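Local coordinates for mitotic checkpoint control protein kinase BUB1 (Drosophila melanogaster, PDB 6JKK) that is a mitotic checkpoint kinase of the kinetochore that, through its kinase domain, probably binds ATP and transfers phosphate to protein substrates, at residues 177-182 with 243-248. Sequence-based numbering, arbitrary orientation.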
ATOM      1  N   GLY A 177      -1.140  10.823 -10.034  1.00 22.14           N
ATOM      2  CA  GLY A 177      -2.592  10.883 -10.158  1.00 20.12           C
ATOM      3  C   GLY A 177      -3.300   9.591  -9.793  1.00 21.08           C
ATOM      4  O   GLY A 177      -4.407   9.312 -10.271  1.00 20.59           O
ATOM      5  N   ILE A 178      -2.670   8.799  -8.932  1.00 14.38           N
ATOM      6  CA  ILE A 178      -3.257   7.535  -8.495  1.00 11.82           C
ATOM      7  C   ILE A 178      -3.550   7.548  -6.992  1.00 15.71           C
ATOM      8  O   ILE A 178      -2.695   7.940  -6.191  1.00 17.04           O
ATOM      9  CB  ILE A 178      -2.327   6.343  -8.835  1.00 17.96           C
ATOM     10  CG1 ILE A 178      -2.026   6.313 -10.340  1.00 17.01           C
ATOM     11  CG2 ILE A 178      -2.942   5.011  -8.363  1.00 13.78           C
ATOM     12  CD1 ILE A 178      -3.113   5.638 -11.163  1.00 20.14           C
ATOM     13  N   ILE A 179      -4.765   7.142  -6.621  1.00 13.36           N
ATOM     14  CA  ILE A 179      -5.120   6.944  -5.218  1.00 15.11           C
ATOM     15  C   ILE A 179      -5.145   5.440  -4.970  1.00 13.90           C
ATOM     16  O   ILE A 179      -5.864   4.714  -5.652  1.00 17.73           O
ATOM     17  CB  ILE A 179      -6.492   7.569  -4.890  1.00 18.27           C
ATOM     18  CG1 ILE A 179      -6.466   9.070  -5.194  1.00 18.11           C
ATOM     19  CG2 ILE A 179      -6.854   7.345  -3.420  1.00 17.46           C
ATOM     20  CD1 ILE A 179      -7.840   9.723  -5.277  1.00 24.82           C
ATOM     21  N   HIS A 180      -4.336   4.966  -4.023  1.00 16.05           N
ATOM     22  CA  HIS A 180      -4.272   3.530  -3.752  1.00 18.78           C
ATOM     23  C   HIS A 180      -5.629   3.026  -3.260  1.00 16.56           C
ATOM     24  O   HIS A 180      -6.110   1.971  -3.692  1.00 18.41           O
ATOM     25  CB  HIS A 180      -3.173   3.213  -2.732  1.00 18.30           C
ATOM     26  CG  HIS A 180      -3.067   1.757  -2.404  1.00 12.88           C
ATOM     27  ND1 HIS A 180      -3.931   1.128  -1.534  1.00 17.56           N
ATOM     28  CD2 HIS A 180      -2.217   0.802  -2.847  1.00 11.57           C
ATOM     29  CE1 HIS A 180      -3.615  -0.153  -1.452  1.00 16.74           C
ATOM     30  NE2 HIS A 180      -2.574  -0.376  -2.235  1.00 13.15           N
ATOM     31  N   ALA A 181      -6.218   3.791  -2.340  1.00 14.19           N
ATOM     32  CA  ALA A 181      -7.588   3.603  -1.856  1.00 16.75           C
ATOM     33  C   ALA A 181      -7.806   2.452  -0.860  1.00 17.82           C
ATOM     34  O   ALA A 181      -8.917   2.264  -0.372  1.00 19.41           O
ATOM     35  CB  ALA A 181      -8.594   3.535  -3.029  1.00 18.77           C
ATOM     36  N   ASP A 182      -6.756   1.701  -0.542  1.00 18.30           N
ATOM     37  CA  ASP A 182      -6.863   0.674   0.500  1.00 19.51           C
ATOM     38  C   ASP A 182      -5.552   0.588   1.275  1.00 15.15           C
ATOM     39  O   ASP A 182      -5.033  -0.503   1.521  1.00 19.26           O
ATOM     40  CB  ASP A 182      -7.228  -0.685  -0.115  1.00 21.10           C
ATOM     41  CG  ASP A 182      -7.726  -1.696   0.917  1.00 27.64           C
ATOM     42  OD1 ASP A 182      -8.213  -1.286   1.995  1.00 27.66           O
ATOM     43  OD2 ASP A 182      -7.638  -2.907   0.636  1.00 32.66           O
ATOM     44  N   TRP A 243     -14.105  13.780  -1.070  1.00 29.06           N
ATOM     45  CA  TRP A 243     -12.715  13.399  -0.833  1.00 24.44           C
ATOM     46  C   TRP A 243     -12.074  12.899  -2.117  1.00 25.71           C
ATOM     47  O   TRP A 243     -12.759  12.415  -3.013  1.00 27.06           O
ATOM     48  CB  TRP A 243     -12.631  12.291   0.217  1.00 28.51           C
ATOM     49  CG  TRP A 243     -13.494  11.118  -0.104  1.00 28.07           C
ATOM     50  CD1 TRP A 243     -14.775  10.905   0.316  1.00 36.34           C
ATOM     51  CD2 TRP A 243     -13.145   9.989  -0.914  1.00 27.98           C
ATOM     52  NE1 TRP A 243     -15.244   9.714  -0.183  1.00 26.66           N
ATOM     53  CE2 TRP A 243     -14.260   9.132  -0.942  1.00 28.67           C
ATOM     54  CE3 TRP A 243     -11.995   9.621  -1.621  1.00 25.36           C
ATOM     55  CZ2 TRP A 243     -14.260   7.931  -1.650  1.00 29.02           C
ATOM     56  CZ3 TRP A 243     -11.996   8.430  -2.320  1.00 27.92           C
ATOM     57  CH2 TRP A 243     -13.116   7.598  -2.328  1.00 28.96           C
ATOM     58  N   THR A 244     -10.754  13.025  -2.193  1.00 22.56           N
ATOM     59  CA  THR A 244      -9.961  12.337  -3.201  1.00 23.66           C
ATOM     60  C   THR A 244      -8.766  11.719  -2.489  1.00 21.01           C
ATOM     61  O   THR A 244      -8.880  10.655  -1.883  1.00 21.24           O
ATOM     62  CB  THR A 244      -9.477  13.285  -4.323  1.00 24.74           C
ATOM     63  OG1 THR A 244      -8.823  14.425  -3.746  1.00 24.42           O
ATOM     64  CG2 THR A 244     -10.648  13.749  -5.182  1.00 27.27           C
ATOM     65  N   TYR A 245      -7.630  12.408  -2.531  1.00 21.70           N
ATOM     66  CA  TYR A 245      -6.387  11.879  -1.959  1.00 19.62           C
ATOM     67  C   TYR A 245      -6.419  11.730  -0.432  1.00 15.86           C
ATOM     68  O   TYR A 245      -5.615  10.983   0.133  1.00 20.32           O
ATOM     69  CB  TYR A 245      -5.190  12.738  -2.397  1.00 16.64           C
ATOM     70  CG  TYR A 245      -5.037  12.820  -3.903  1.00 22.48           C
ATOM     71  CD1 TYR A 245      -4.346  11.839  -4.608  1.00 20.78           C
ATOM     72  CD2 TYR A 245      -5.585  13.877  -4.619  1.00 25.91           C
ATOM     73  CE1 TYR A 245      -4.208  11.909  -5.984  1.00 18.30           C
ATOM     74  CE2 TYR A 245      -5.452  13.956  -5.989  1.00 29.77           C
ATOM     75  CZ  TYR A 245      -4.762  12.972  -6.667  1.00 21.95           C
ATOM     76  OH  TYR A 245      -4.633  13.054  -8.037  1.00 25.50           O
ATOM     77  N   GLN A 246      -7.347  12.420   0.232  1.00 16.79           N
ATOM     78  CA  GLN A 246      -7.474  12.328   1.692  1.00 17.12           C
ATOM     79  C   GLN A 246      -7.645  10.886   2.167  1.00 21.36           C
ATOM     80  O   GLN A 246      -7.245  10.539   3.288  1.00 22.63           O
ATOM     81  CB  GLN A 246      -8.656  13.164   2.201  1.00 18.21           C
ATOM     82  CG  GLN A 246      -8.611  14.653   1.844  1.00 25.95           C
ATOM     83  CD  GLN A 246      -9.319  14.963   0.536  1.00 25.21           C
ATOM     84  OE1 GLN A 246      -9.155  14.251  -0.453  1.00 22.31           O
ATOM     85  NE2 GLN A 246     -10.118  16.026   0.529  1.00 24.21           N
ATOM     86  N   LEU A 247      -8.247  10.051   1.319  1.00 17.34           N
ATOM     87  CA  LEU A 247      -8.505   8.650   1.668  1.00 20.94           C
ATOM     88  C   LEU A 247      -7.206   7.896   1.944  1.00 22.95           C
ATOM     89  O   LEU A 247      -7.125   7.092   2.879  1.00 20.41           O
ATOM     90  CB  LEU A 247      -9.302   7.951   0.555  1.00 22.83           C
ATOM     91  CG  LEU A 247      -9.743   6.510   0.829  1.00 24.36           C
ATOM     92  CD1 LEU A 247     -10.654   6.460   2.052  1.00 27.54           C
ATOM     93  CD2 LEU A 247     -10.435   5.887  -0.371  1.00 25.42           C
ATOM     94  N   ASP A 248      -6.196   8.156   1.118  1.00 18.05           N
ATOM     95  CA  ASP A 248      -4.884   7.544   1.297  1.00 13.73           C
ATOM     96  C   ASP A 248      -4.169   8.115   2.515  1.00 16.09           C
ATOM     97  O   ASP A 248      -3.501   7.386   3.247  1.00 19.43           O
ATOM     98  CB  ASP A 248      -4.027   7.771   0.053  1.00 12.80           C
ATOM     99  CG  ASP A 248      -4.261   6.730  -1.007  1.00 20.69           C
ATOM    100  OD1 ASP A 248      -5.101   5.831  -0.780  1.00 16.85           O
ATOM    101  OD2 ASP A 248      -3.602   6.813  -2.065  1.00 20.69           O
TER
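The carboxylate of Asp248 takes two backbone N-H groups of 177-182, one on each oxygen. His180 N donates to Asp248 OD2 at 2.8 Å, with an N-H...O angle of 149°. Ala181 N donates to Asp248 OD1 at 2.8 Å, and this bond is straighter, at 161°. Both oxygens use their syn lone pairs, so the two bonds grip the same end of the carboxylate. Asp248 OD2 also accepts a bond from His174 NE2, in helix 156-175. With an alanine here, the backbone N-H groups of His180 and Ala181, and His174 NE2, would probably lose their shared acceptor, and the loop its tie to helix 246-261.

The sequence His180-Ala181-Asp182 matches the HRD motif of the kinase catalytic loop, with alanine where arginine is usual. Asp248, in helix 246-261, matches the aspartate of kinase helix F that holds this loop by its backbone in the C-terminal lobe. The His180 ring leads away from 243-248: its NE2 bonds to Ile206 O, and its ND1 accepts a hydrogen bond from Asp182 N at 3.0 Å.

The rest of the contact is van der Waals packing, mostly by Ile179. With CG1 of Ile179 beside its backbone N (chi1 -59°), that branch meets Tyr245 CD1 at 3.5 Å. Ile179 CD1 lies over one face of the tyrosine ring, toward the rim, and reaches Thr244 C at 3.6 Å. The other branch, Ile179 CG2, lies against the carboxylate of Asp248. Farther along, Ala181 CB touches Leu247 CD2 at 4.0 Å. Tyr245 OH ends 3.7 Å from Gly177 CA, where a Schellman motif closes helix 156-175.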